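Local atomic coordinates of diaminopimelate decarboxylase (Psychromonas ingrahamii, PDB entry 4XG1), a protein that probably catalyses the decarboxylation of meso-diaminopimelate to L-lysine, the last step of lysine biosynthesis, with pyridoxal 5'-phosphate as its cofactor. Residues L55-V60 with K270-P275; F79-V84 with K98-S103; A306-L311 with S382-R387. All blocks are in the same frame, centred on the assembly; numbering follows the deposited sequence.

Contact 1: L55-V60 with K270-P275. With LLP ((2S)-2-amino-6-[[3-hydroxy-2-methyl-5-(phosphonooxymethyl)pyridin-4-yl]methylideneamino]hexanoic acid), chain T.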
loop_
_atom_site.group_PDB
_atom_site.type_symbol
_atom_site.label_atom_id
_atom_site.label_comp_id
_atom_site.label_asym_id
_atom_site.label_seq_id
_atom_site.Cartn_x
_atom_site.Cartn_y
_atom_site.Cartn_z
ATOM N N LEU B 55 4.328 10.773 -29.350
ATOM C CA LEU B 55 5.151 10.014 -28.428
ATOM C C LEU B 55 4.292 9.226 -27.443
ATOM O O LEU B 55 3.319 9.732 -26.897
ATOM C CB LEU B 55 6.114 10.928 -27.688
ATOM C CG LEU B 55 7.071 10.211 -26.752
ATOM C CD1 LEU B 55 7.922 9.207 -27.502
ATOM C CD2 LEU B 55 7.944 11.216 -26.045
ATOM N N ILE B 56 4.671 7.978 -27.235
ATOM C CA ILE B 56 4.057 7.183 -26.197
ATOM C C ILE B 56 4.915 7.142 -24.964
ATOM O O ILE B 56 5.993 6.546 -24.942
ATOM C CB ILE B 56 3.719 5.823 -26.724
ATOM C CG1 ILE B 56 2.755 6.076 -27.863
ATOM C CG2 ILE B 56 3.158 4.956 -25.613
ATOM C CD1 ILE B 56 1.972 4.875 -28.286
ATOM N N CYS B 57 4.439 7.869 -23.958
ATOM C CA CYS B 57 5.094 8.005 -22.668
ATOM C C CYS B 57 4.473 7.043 -21.637
ATOM O O CYS B 57 3.583 7.412 -20.914
ATOM C CB CYS B 57 4.942 9.413 -22.177
ATOM S SG CYS B 57 5.906 10.527 -23.155
ATOM N N TYR B 58 4.944 5.809 -21.610
ATOM C CA TYR B 58 4.447 4.827 -20.666
ATOM C C TYR B 58 4.405 5.376 -19.275
ATOM O O TYR B 58 5.353 6.050 -18.819
ATOM C CB TYR B 58 5.300 3.580 -20.696
ATOM C CG TYR B 58 4.980 2.645 -19.575
ATOM C CD1 TYR B 58 3.743 2.044 -19.472
ATOM C CD2 TYR B 58 5.947 2.330 -18.628
ATOM C CE1 TYR B 58 3.471 1.133 -18.450
ATOM C CE2 TYR B 58 5.677 1.445 -17.598
ATOM C CZ TYR B 58 4.443 0.854 -17.515
ATOM O OH TYR B 58 4.232 -0.002 -16.507
ATOM N N ALA B 59 3.305 5.104 -18.592
ATOM C CA ALA B 59 3.112 5.600 -17.228
ATOM C C ALA B 59 3.780 4.637 -16.215
ATOM O O ALA B 59 3.253 3.590 -15.868
ATOM C CB ALA B 59 1.636 5.736 -16.939
ATOM N N VAL B 60 4.944 5.049 -15.739
ATOM C CA VAL B 60 5.846 4.196 -14.941
ATOM C C VAL B 60 5.180 3.641 -13.681
ATOM O O VAL B 60 5.369 2.479 -13.330
ATOM C CB VAL B 60 7.104 4.996 -14.564
ATOM C CG1 VAL B 60 7.977 4.241 -13.587
ATOM C CG2 VAL B 60 7.874 5.297 -15.843
ATOM N N LYS B 270 1.840 17.730 -32.171
ATOM C CA LYS B 270 2.362 16.477 -31.678
ATOM C C LYS B 270 1.519 15.965 -30.524
ATOM O O LYS B 270 1.293 16.679 -29.553
ATOM C CB LYS B 270 3.800 16.646 -31.192
ATOM C CG LYS B 270 4.515 15.316 -31.032
ATOM C CD LYS B 270 5.869 15.490 -30.389
ATOM C CE LYS B 270 6.723 14.270 -30.577
ATOM N NZ LYS B 270 8.006 14.416 -29.851
ATOM N N LEU B 271 1.104 14.717 -30.626
ATOM C CA LEU B 271 0.300 14.108 -29.577
ATOM C C LEU B 271 1.098 13.183 -28.638
ATOM O O LEU B 271 1.760 12.243 -29.086
ATOM C CB LEU B 271 -0.837 13.306 -30.192
ATOM C CG LEU B 271 -1.943 14.099 -30.872
ATOM C CD1 LEU B 271 -2.930 13.110 -31.444
ATOM C CD2 LEU B 271 -2.610 15.077 -29.925
ATOM N N ILE B 272 1.039 13.485 -27.346
ATOM C CA ILE B 272 1.635 12.647 -26.339
ATOM C C ILE B 272 0.558 11.892 -25.592
ATOM O O ILE B 272 -0.447 12.462 -25.182
ATOM C CB ILE B 272 2.516 13.468 -25.385
ATOM C CG1 ILE B 272 3.756 13.957 -26.141
ATOM C CG2 ILE B 272 2.958 12.614 -24.195
ATOM C CD1 ILE B 272 4.599 14.953 -25.389
ATOM N N PHE B 273 0.779 10.598 -25.430
ATOM C CA PHE B 273 -0.087 9.715 -24.647
ATOM C C PHE B 273 0.659 9.057 -23.495
ATOM O O PHE B 273 1.822 8.675 -23.614
ATOM C CB PHE B 273 -0.619 8.595 -25.524
ATOM C CG PHE B 273 -1.305 9.075 -26.737
ATOM C CD1 PHE B 273 -0.590 9.381 -27.885
ATOM C CD2 PHE B 273 -2.684 9.220 -26.743
ATOM C CE1 PHE B 273 -1.233 9.828 -29.015
ATOM C CE2 PHE B 273 -3.332 9.665 -27.882
ATOM C CZ PHE B 273 -2.601 9.974 -29.009
ATOM N N GLU B 274 -0.054 8.867 -22.389
ATOM C CA GLU B 274 0.538 8.377 -21.146
ATOM C C GLU B 274 -0.146 7.135 -20.628
ATOM O O GLU B 274 -0.521 7.078 -19.487
ATOM C CB GLU B 274 0.451 9.468 -20.097
ATOM C CG GLU B 274 1.201 10.748 -20.399
ATOM C CD GLU B 274 0.979 11.807 -19.342
ATOM O OE1 GLU B 274 0.013 11.698 -18.554
ATOM O OE2 GLU B 274 1.764 12.760 -19.255
ATOM N N PRO B 275 -0.354 6.128 -21.484
ATOM C CA PRO B 275 -1.066 4.986 -20.961
ATOM C C PRO B 275 -0.252 4.161 -19.923
ATOM O O PRO B 275 0.946 3.983 -20.077
ATOM C CB PRO B 275 -1.316 4.146 -22.218
ATOM C CG PRO B 275 -0.148 4.451 -23.078
ATOM C CD PRO B 275 0.094 5.902 -22.865
HETATM N N1 LLP T . -0.943 10.078 -16.382
HETATM C C2 LLP T . -1.228 10.631 -15.198
HETATM C "C2'" LLP T . -0.926 12.092 -14.978
HETATM C C3 LLP T . -1.807 9.768 -14.151
HETATM O O3 LLP T . -2.140 10.286 -12.947
HETATM C C4 LLP T . -2.070 8.356 -14.446
HETATM C "C4'" LLP T . -2.686 7.410 -13.464
HETATM C C5 LLP T . -1.713 7.864 -15.792
HETATM C C6 LLP T . -1.146 8.766 -16.682
HETATM C "C5'" LLP T . -1.910 6.434 -16.216
HETATM O OP4 LLP T . -3.222 6.034 -16.167
HETATM P P LLP T . -3.725 4.588 -16.639
HETATM O OP1 LLP T . -2.754 3.627 -15.969
HETATM O OP2 LLP T . -5.225 4.483 -16.280
HETATM O OP3 LLP T . -3.761 4.582 -18.180
HETATM N N LLP T . -4.002 2.684 -8.254
HETATM C CA LLP T . -5.187 2.791 -9.201
HETATM C CB LLP T . -4.780 3.429 -10.524
HETATM C CG LLP T . -5.026 4.920 -10.656
HETATM C CD LLP T . -3.818 5.660 -11.185
HETATM C CE LLP T . -4.188 7.120 -11.506
HETATM N NZ LLP T . -3.195 7.951 -12.219
HETATM C C LLP T . -5.675 1.398 -9.520
HETATM O O LLP T . -5.083 0.408 -9.127
HETATM O OXT LLP T . -6.669 1.194 -10.197
#
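Ile56 and Pro275 meet across the strand pair at about a right angle, the CG2 branch of Ile56 resting 4.2 Å from Pro275 CG. Phe273 shares this face with Ile56, and its ring turns an edge to the backbone, with Leu55 O lying near the ring plane. The other face belongs to Leu55 and Ile272, which touch through Leu55 CB and Ile272 CG1 at 4.1 Å. With its CG1 beside the backbone N (chi1 -69°), Ile272 sends CG2 forward along the strand, where it meets Cys57 SG at 3.8 Å.

Between these two faces the backbones run parallel. Cys57 N donates to Phe273 O at 2.8 Å, almost head-on to the carbonyl, whereas the last bond, Ala59 N to Pro275 O, reaches its acceptor from 46° above the carbonyl plane, where the chain has already left strand 270-273. Here the chemistry turns to the ligand: the extended chain of Glu274 (chi2 176°) brings OE1 to 2.9 Å from the pyridine N1 of the bound lysine-pyridoxal phosphate adduct, and Ala59 CB lies 3.7 Å from its C5'. The pairing of strand 54-59 with strand 270-273 joins the first and last strands of the parallel barrel. It is the closure of a TIM barrel, with the cofactor held at the C-terminal ends of the strands, as in other fold-type III pyridoxal phosphate enzymes.

Contact 2: F79-V84 with K98-S103. With LLP ((2S)-2-amino-6-[[3-hydroxy-2-methyl-5-(phosphonooxymethyl)pyridin-4-yl]methylideneamino]hexanoic acid), chain T.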
loop_
_atom_site.group_PDB
_atom_site.type_symbol
_atom_site.label_atom_id
_atom_site.label_comp_id
_atom_site.label_asym_id
_atom_site.label_seq_id
_atom_site.Cartn_x
_atom_site.Cartn_y
_atom_site.Cartn_z
ATOM N N PHE B 79 8.437 7.987 -21.463
ATOM C CA PHE B 79 7.996 7.632 -20.133
ATOM C C PHE B 79 7.364 8.804 -19.451
ATOM O O PHE B 79 7.833 9.933 -19.581
ATOM C CB PHE B 79 9.175 7.157 -19.322
ATOM C CG PHE B 79 9.780 5.904 -19.867
ATOM C CD1 PHE B 79 9.262 4.666 -19.528
ATOM C CD2 PHE B 79 10.853 5.963 -20.765
ATOM C CE1 PHE B 79 9.790 3.501 -20.071
ATOM C CE2 PHE B 79 11.376 4.817 -21.322
ATOM C CZ PHE B 79 10.850 3.577 -20.974
ATOM N N ASP B 80 6.278 8.536 -18.746
ATOM C CA ASP B 80 5.647 9.534 -17.889
ATOM C C ASP B 80 5.985 9.142 -16.444
ATOM O O ASP B 80 5.739 8.010 -16.045
ATOM C CB ASP B 80 4.140 9.513 -18.149
ATOM C CG ASP B 80 3.371 10.421 -17.226
ATOM O OD1 ASP B 80 3.888 11.515 -16.879
ATOM O OD2 ASP B 80 2.225 10.026 -16.855
ATOM N N ILE B 81 6.550 10.068 -15.696
ATOM C CA ILE B 81 7.041 9.797 -14.386
ATOM C C ILE B 81 6.396 10.741 -13.413
ATOM O O ILE B 81 5.910 11.806 -13.808
ATOM C CB ILE B 81 8.574 9.990 -14.255
ATOM C CG1 ILE B 81 8.964 11.466 -14.342
ATOM C CG2 ILE B 81 9.319 9.147 -15.284
ATOM C CD1 ILE B 81 10.438 11.705 -14.142
ATOM N N VAL B 82 6.406 10.363 -12.128
ATOM C CA VAL B 82 5.861 11.201 -11.069
ATOM C C VAL B 82 6.785 11.451 -9.910
ATOM O O VAL B 82 6.370 12.070 -8.927
ATOM C CB VAL B 82 4.537 10.629 -10.507
ATOM C CG1 VAL B 82 3.498 10.581 -11.625
ATOM C CG2 VAL B 82 4.751 9.238 -9.928
ATOM N N SER B 83 8.036 11.037 -10.011
ATOM C CA SER B 83 8.976 11.246 -8.910
ATOM C C SER B 83 10.377 11.107 -9.400
ATOM O O SER B 83 10.608 10.547 -10.467
ATOM C CB SER B 83 8.745 10.233 -7.779
ATOM O OG SER B 83 9.084 8.924 -8.191
ATOM N N VAL B 84 11.318 11.568 -8.600
ATOM C CA VAL B 84 12.708 11.355 -8.907
ATOM C C VAL B 84 13.064 9.867 -8.839
ATOM O O VAL B 84 13.950 9.396 -9.509
ATOM C CB VAL B 84 13.633 12.191 -7.973
ATOM C CG1 VAL B 84 13.464 11.803 -6.502
ATOM C CG2 VAL B 84 15.103 12.010 -8.390
ATOM N N LYS B 98 15.181 12.394 -22.667
ATOM C CA LYS B 98 14.611 13.407 -23.527
ATOM C C LYS B 98 13.178 13.064 -23.841
ATOM O O LYS B 98 12.460 13.917 -24.296
ATOM C CB LYS B 98 15.384 13.540 -24.861
ATOM C CG LYS B 98 16.722 14.280 -24.791
ATOM C CD LYS B 98 17.450 14.248 -26.160
ATOM C CE LYS B 98 18.720 13.392 -26.255
ATOM N NZ LYS B 98 19.971 14.154 -25.938
ATOM N N LYS B 99 12.790 11.806 -23.656
ATOM C CA LYS B 99 11.438 11.357 -23.921
ATOM C C LYS B 99 10.629 11.164 -22.642
ATOM O O LYS B 99 9.676 10.377 -22.598
ATOM C CB LYS B 99 11.460 10.074 -24.688
ATOM C CG LYS B 99 12.185 10.201 -25.998
ATOM C CD LYS B 99 11.903 8.986 -26.885
ATOM C CE LYS B 99 12.857 8.937 -28.036
ATOM N NZ LYS B 99 12.562 7.716 -28.831
ATOM N N ILE B 100 11.007 11.905 -21.619
ATOM C CA ILE B 100 10.367 11.780 -20.325
ATOM C C ILE B 100 9.555 13.026 -20.058
ATOM O O ILE B 100 10.103 14.135 -20.062
ATOM C CB ILE B 100 11.393 11.665 -19.189
ATOM C CG1 ILE B 100 11.967 10.255 -19.180
ATOM C CG2 ILE B 100 10.747 11.942 -17.835
ATOM C CD1 ILE B 100 13.001 10.043 -18.098
ATOM N N VAL B 101 8.280 12.838 -19.749
ATOM C CA VAL B 101 7.514 13.924 -19.139
ATOM C C VAL B 101 7.244 13.599 -17.682
ATOM O O VAL B 101 7.101 12.448 -17.312
ATOM C CB VAL B 101 6.230 14.244 -19.931
ATOM C CG1 VAL B 101 6.566 14.319 -21.422
ATOM C CG2 VAL B 101 5.156 13.193 -19.726
ATOM N N PHE B 102 7.250 14.622 -16.859
ATOM C CA PHE B 102 7.121 14.534 -15.419
ATOM C C PHE B 102 5.804 15.158 -14.920
ATOM O O PHE B 102 5.685 16.338 -14.848
ATOM C CB PHE B 102 8.330 15.233 -14.842
ATOM C CG PHE B 102 8.542 15.106 -13.373
ATOM C CD1 PHE B 102 7.794 14.313 -12.557
ATOM C CD2 PHE B 102 9.564 15.786 -12.827
ATOM C CE1 PHE B 102 8.048 14.232 -11.233
ATOM C CE2 PHE B 102 9.815 15.729 -11.500
ATOM C CZ PHE B 102 9.041 14.934 -10.688
ATOM N N SER B 103 4.849 14.312 -14.542
ATOM C CA SER B 103 3.567 14.693 -13.909
ATOM C C SER B 103 3.681 14.720 -12.379
ATOM O O SER B 103 4.685 14.297 -11.819
ATOM C CB SER B 103 2.466 13.713 -14.314
ATOM O OG SER B 103 2.578 13.285 -15.676
HETATM N N1 LLP T . -0.943 10.078 -16.382
HETATM C C2 LLP T . -1.228 10.631 -15.198
HETATM C "C2'" LLP T . -0.926 12.092 -14.978
HETATM C C3 LLP T . -1.807 9.768 -14.151
HETATM O O3 LLP T . -2.140 10.286 -12.947
HETATM C C4 LLP T . -2.070 8.356 -14.446
HETATM C "C4'" LLP T . -2.686 7.410 -13.464
HETATM C C5 LLP T . -1.713 7.864 -15.792
HETATM C C6 LLP T . -1.146 8.766 -16.682
HETATM C "C5'" LLP T . -1.910 6.434 -16.216
HETATM O OP4 LLP T . -3.222 6.034 -16.167
HETATM P P LLP T . -3.725 4.588 -16.639
HETATM O OP1 LLP T . -2.754 3.627 -15.969
HETATM O OP2 LLP T . -5.225 4.483 -16.280
HETATM O OP3 LLP T . -3.761 4.582 -18.180
HETATM N N LLP T . -4.002 2.684 -8.254
HETATM C CA LLP T . -5.187 2.791 -9.201
HETATM C CB LLP T . -4.780 3.429 -10.524
HETATM C CG LLP T . -5.026 4.920 -10.656
HETATM C CD LLP T . -3.818 5.660 -11.185
HETATM C CE LLP T . -4.188 7.120 -11.506
HETATM N NZ LLP T . -3.195 7.951 -12.219
HETATM C C LLP T . -5.675 1.398 -9.520
HETATM O O LLP T . -5.083 0.408 -9.127
HETATM O OXT LLP T . -6.669 1.194 -10.197
#
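Phe79, Asp80 and Ile81 lie beside Ile100, Val101 and Phe102 in a parallel strand pair, the two strands of one beta-alpha-beta crossover in the TIM barrel, with helix 84-92 as the connection. Four backbone hydrogen bonds join them in parallel register, among them Ile81 N to Val101 O at 2.9 Å and Ser103 N to Ile81 O at 2.8 Å.

The two faces of the pair differ sharply. On one, Asp80 crosses Val101 and reaches on to the serine at the strand end: Ser103 OG donates to the syn lone pair of Asp80 OD1 over a short 2.5 Å. The other carboxylate oxygen, Asp80 OD2, lies 3.2 Å from the pyridine N1 of the bound adduct. The serine can thus be read as a second-shell residue that fixes the rotation of the carboxylate beside the cofactor ring.

The other face, carrying Phe79, Ile81, Ile100 and Phe102, is hydrophobic. Ile81 holds CG1 between its backbone N and carbonyl carbon (chi1 70°), a crowded position that leans CD1 over one face of the Phe102 ring in a CH-pi contact, 4.2 Å from the centroid. The same CD1 meets Ile100 CG2 at 3.7 Å, the two isoleucines crossing at about a right angle. At its edge the ring is pressed against the turning backbone, with Phe102 CE1 3.3 Å from Val82 C.

Ser83 then N-caps helix 84-92, its OG bonding Glu86 N and Asn385 O of the second subunit. Helix 84-92 covers Ile81 and Ile100, helix 109-117 packs on Phe102 and helix 66-74 on Phe79, while strands 54-59 and 122-125 flank the pair in the barrel.

Contact 3: A306-L311 with S382-R387. With LLP ((2S)-2-amino-6-[[3-hydroxy-2-methyl-5-(phosphonooxymethyl)pyridin-4-yl]methylideneamino]hexanoic acid), chain L.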
loop_
_atom_site.group_PDB
_atom_site.type_symbol
_atom_site.label_atom_id
_atom_site.label_comp_id
_atom_site.label_asym_id
_atom_site.label_seq_id
_atom_site.Cartn_x
_atom_site.Cartn_y
_atom_site.Cartn_z
ATOM N N ALA B 306 -0.885 -15.359 -0.899
ATOM C CA ALA B 306 -0.826 -13.945 -1.291
ATOM C C ALA B 306 -1.851 -13.153 -0.478
ATOM O O ALA B 306 -2.869 -13.709 -0.069
ATOM C CB ALA B 306 -1.095 -13.789 -2.761
ATOM N N ALA B 307 -1.602 -11.862 -0.292
ATOM C CA ALA B 307 -2.454 -11.021 0.505
ATOM C C ALA B 307 -2.493 -9.582 -0.002
ATOM O O ALA B 307 -1.919 -9.263 -1.031
ATOM C CB ALA B 307 -1.984 -11.062 1.948
ATOM N N MET B 308 -3.151 -8.710 0.750
ATOM C CA MET B 308 -3.308 -7.326 0.390
ATOM C C MET B 308 -1.984 -6.586 0.300
ATOM O O MET B 308 -1.893 -5.587 -0.414
ATOM C CB MET B 308 -4.275 -6.609 1.352
ATOM C CG MET B 308 -3.690 -6.415 2.728
ATOM S SD MET B 308 -4.862 -5.742 3.921
ATOM C CE MET B 308 -4.676 -4.037 3.481
ATOM N N ASN B 309 -0.958 -7.052 0.990
ATOM C CA ASN B 309 0.371 -6.449 0.803
ATOM C C ASN B 309 1.007 -6.811 -0.532
ATOM O O ASN B 309 1.898 -6.105 -1.000
ATOM C CB ASN B 309 1.346 -6.829 1.890
ATOM C CG ASN B 309 1.830 -8.243 1.722
ATOM O OD1 ASN B 309 1.017 -9.190 1.791
ATOM N ND2 ASN B 309 3.117 -8.412 1.449
ATOM N N ASP B 310 0.565 -7.903 -1.143
ATOM C CA ASP B 310 1.035 -8.264 -2.488
ATOM C C ASP B 310 0.176 -7.576 -3.551
ATOM O O ASP B 310 0.696 -7.088 -4.559
ATOM C CB ASP B 310 0.941 -9.746 -2.627
ATOM C CG ASP B 310 1.763 -10.476 -1.614
ATOM O OD1 ASP B 310 3.017 -10.372 -1.673
ATOM O OD2 ASP B 310 1.176 -11.262 -0.846
ATOM N N LEU B 311 -1.144 -7.520 -3.287
ATOM C CA LEU B 311 -2.102 -6.943 -4.216
ATOM C C LEU B 311 -3.182 -6.266 -3.465
ATOM O O LEU B 311 -4.046 -6.915 -2.835
ATOM C CB LEU B 311 -2.731 -8.030 -5.096
ATOM C CG LEU B 311 -3.817 -7.583 -6.077
ATOM C CD1 LEU B 311 -3.235 -6.774 -7.213
ATOM C CD2 LEU B 311 -4.514 -8.783 -6.666
ATOM N N SER B 382 3.411 -3.796 -0.322
ATOM C CA SER B 382 4.044 -3.377 0.924
ATOM C C SER B 382 4.524 -4.583 1.680
ATOM O O SER B 382 4.422 -5.693 1.175
ATOM C CB SER B 382 3.064 -2.612 1.790
ATOM O OG SER B 382 2.133 -3.497 2.399
ATOM N N ASN B 383 5.037 -4.338 2.876
ATOM C CA ASN B 383 5.515 -5.381 3.780
ATOM C C ASN B 383 4.624 -5.603 5.007
ATOM O O ASN B 383 5.079 -6.142 5.984
ATOM C CB ASN B 383 6.917 -5.042 4.271
ATOM C CG ASN B 383 7.909 -4.979 3.150
ATOM O OD1 ASN B 383 8.470 -3.923 2.880
ATOM N ND2 ASN B 383 8.163 -6.132 2.483
ATOM N N TYR B 384 3.357 -5.205 4.945
ATOM C CA TYR B 384 2.488 -5.307 6.104
ATOM C C TYR B 384 2.477 -6.733 6.669
ATOM O O TYR B 384 2.570 -7.698 5.916
ATOM C CB TYR B 384 1.114 -4.813 5.697
ATOM C CG TYR B 384 0.062 -4.736 6.788
ATOM C CD1 TYR B 384 0.363 -4.272 8.070
ATOM C CD2 TYR B 384 -1.227 -5.135 6.518
ATOM C CE1 TYR B 384 -0.610 -4.194 9.054
ATOM C CE2 TYR B 384 -2.202 -5.071 7.484
ATOM C CZ TYR B 384 -1.892 -4.593 8.751
ATOM O OH TYR B 384 -2.889 -4.566 9.691
ATOM N N ASN B 385 2.438 -6.853 7.994
ATOM C CA ASN B 385 2.630 -8.139 8.714
ATOM C C ASN B 385 4.036 -8.701 8.499
ATOM O O ASN B 385 4.265 -9.879 8.680
ATOM C CB ASN B 385 1.615 -9.189 8.291
ATOM C CG ASN B 385 0.226 -8.965 8.875
ATOM O OD1 ASN B 385 -0.626 -9.865 8.804
ATOM N ND2 ASN B 385 -0.043 -7.753 9.372
ATOM N N SER B 386 4.984 -7.844 8.116
ATOM C CA SER B 386 6.351 -8.239 7.921
ATOM C C SER B 386 6.442 -9.413 6.984
ATOM O O SER B 386 7.156 -10.371 7.244
ATOM C CB SER B 386 7.042 -8.539 9.258
ATOM O OG SER B 386 7.217 -7.332 10.008
ATOM N N ARG B 387 5.708 -9.302 5.873
ATOM C CA ARG B 387 5.756 -10.255 4.780
ATOM C C ARG B 387 6.727 -9.716 3.750
ATOM O O ARG B 387 6.766 -8.529 3.499
ATOM C CB ARG B 387 4.376 -10.407 4.151
ATOM C CG ARG B 387 3.409 -11.069 5.088
ATOM C CD ARG B 387 1.972 -10.977 4.645
ATOM N NE ARG B 387 1.803 -11.389 3.254
ATOM C CZ ARG B 387 1.754 -12.633 2.811
ATOM N NH1 ARG B 387 1.867 -13.637 3.667
ATOM N NH2 ARG B 387 1.651 -12.857 1.505
HETATM N N1 LLP L . -4.420 -9.410 17.960
HETATM C C2 LLP L . -4.832 -10.148 16.915
HETATM C "C2'" LLP L . -4.788 -11.623 16.951
HETATM C C3 LLP L . -5.313 -9.529 15.667
HETATM O O3 LLP L . -5.766 -10.214 14.561
HETATM C C4 LLP L . -5.347 -8.106 15.589
HETATM C "C4'" LLP L . -5.926 -7.650 14.283
HETATM C C5 LLP L . -4.922 -7.370 16.780
HETATM C C6 LLP L . -4.457 -8.050 17.902
HETATM C "C5'" LLP L . -4.998 -5.889 16.707
HETATM O OP4 LLP L . -4.935 -5.317 17.989
HETATM P P LLP L . -5.403 -3.807 18.181
HETATM O OP1 LLP L . -6.772 -3.795 17.561
HETATM O OP2 LLP L . -5.320 -3.759 19.680
HETATM O OP3 LLP L . -4.281 -2.927 17.718
HETATM N N LLP L . -4.855 -2.099 10.139
HETATM C CA LLP L . -6.152 -1.802 10.768
HETATM C CB LLP L . -6.373 -2.406 12.136
HETATM C CG LLP L . -5.566 -3.616 12.480
HETATM C CD LLP L . -6.122 -4.834 11.812
HETATM C CE LLP L . -6.670 -5.844 12.804
HETATM N NZ LLP L . -5.726 -6.330 13.800
HETATM C C LLP L . -6.202 -0.330 11.032
HETATM O O LLP L . -7.171 0.135 11.633
HETATM O OXT LLP L . -5.294 0.437 10.709
#
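The guanidinium of Arg387 has Ala307 CB over one face, while Asn309 OD1 and Asp310 OD2 come to its edge near the plane. Both partners stand almost upright to it, the Asn309 amide at 85° and the Asp310 carboxylate nearly as steep. Arg387 NE donates to Asn309 OD1 at 2.8 Å, and Arg387 NH2 forms a salt bridge with Asp310 OD2 at 2.9 Å through the syn lone pair. A bend at chi3 (50°) swings the arginine head across the asparagine. Asp310 OD2 also accepts Ala307 N on its anti lone pair, so the one oxygen ties its own loop together while gripping the other.

The second flat group, the Tyr384 ring, has Asn385 ND2 3.5 Å above its centre and Met308 SD at its edge; its hydroxyl bonds Glu349, and it lines the LLP pocket, an active site shared between subunits. Asn309 clasps Ser382 twice, with Ser382 N to Asn309 O at 2.8 Å and Asn309 ND2 to Ser382 O at 3.0 Å.

With a leucine in place of Arg387, Asp310 would probably lose its charge partner across the contact and the Asn309 amide oxygen its donor, leaving both loops less firmly joined.

The contact ties the loop between strand 300-304 and helix 313-317 to the loop between strands 367-371 and 391-396. Strand 284-294 backs Ala306 and Leu311 through Leu286, and Met308 packs on Leu316 of the second subunit.

How the contacts relate
All three contacts are largely buried, yet burial is achieved by different chemistry. Contacts 1 and 2 belong to the same barrel sheet, where strands 54-59 and 78-81 are neighbours; regular backbone pairing and apolar packing dominate, and polar groups gather at the strand ends. There Glu274 of contact 1 and Asp80 of contact 2 bring their carboxylates to the same cofactor nitrogen. Contact 3, whose centre is about 31 Å from that of contact 1, joins two loops without regular structure, so side-chain bonds and a salt bridge take over much of the work. Contacts 2 and 3 both touch the second subunit, whereas contact 1 lies within one chain.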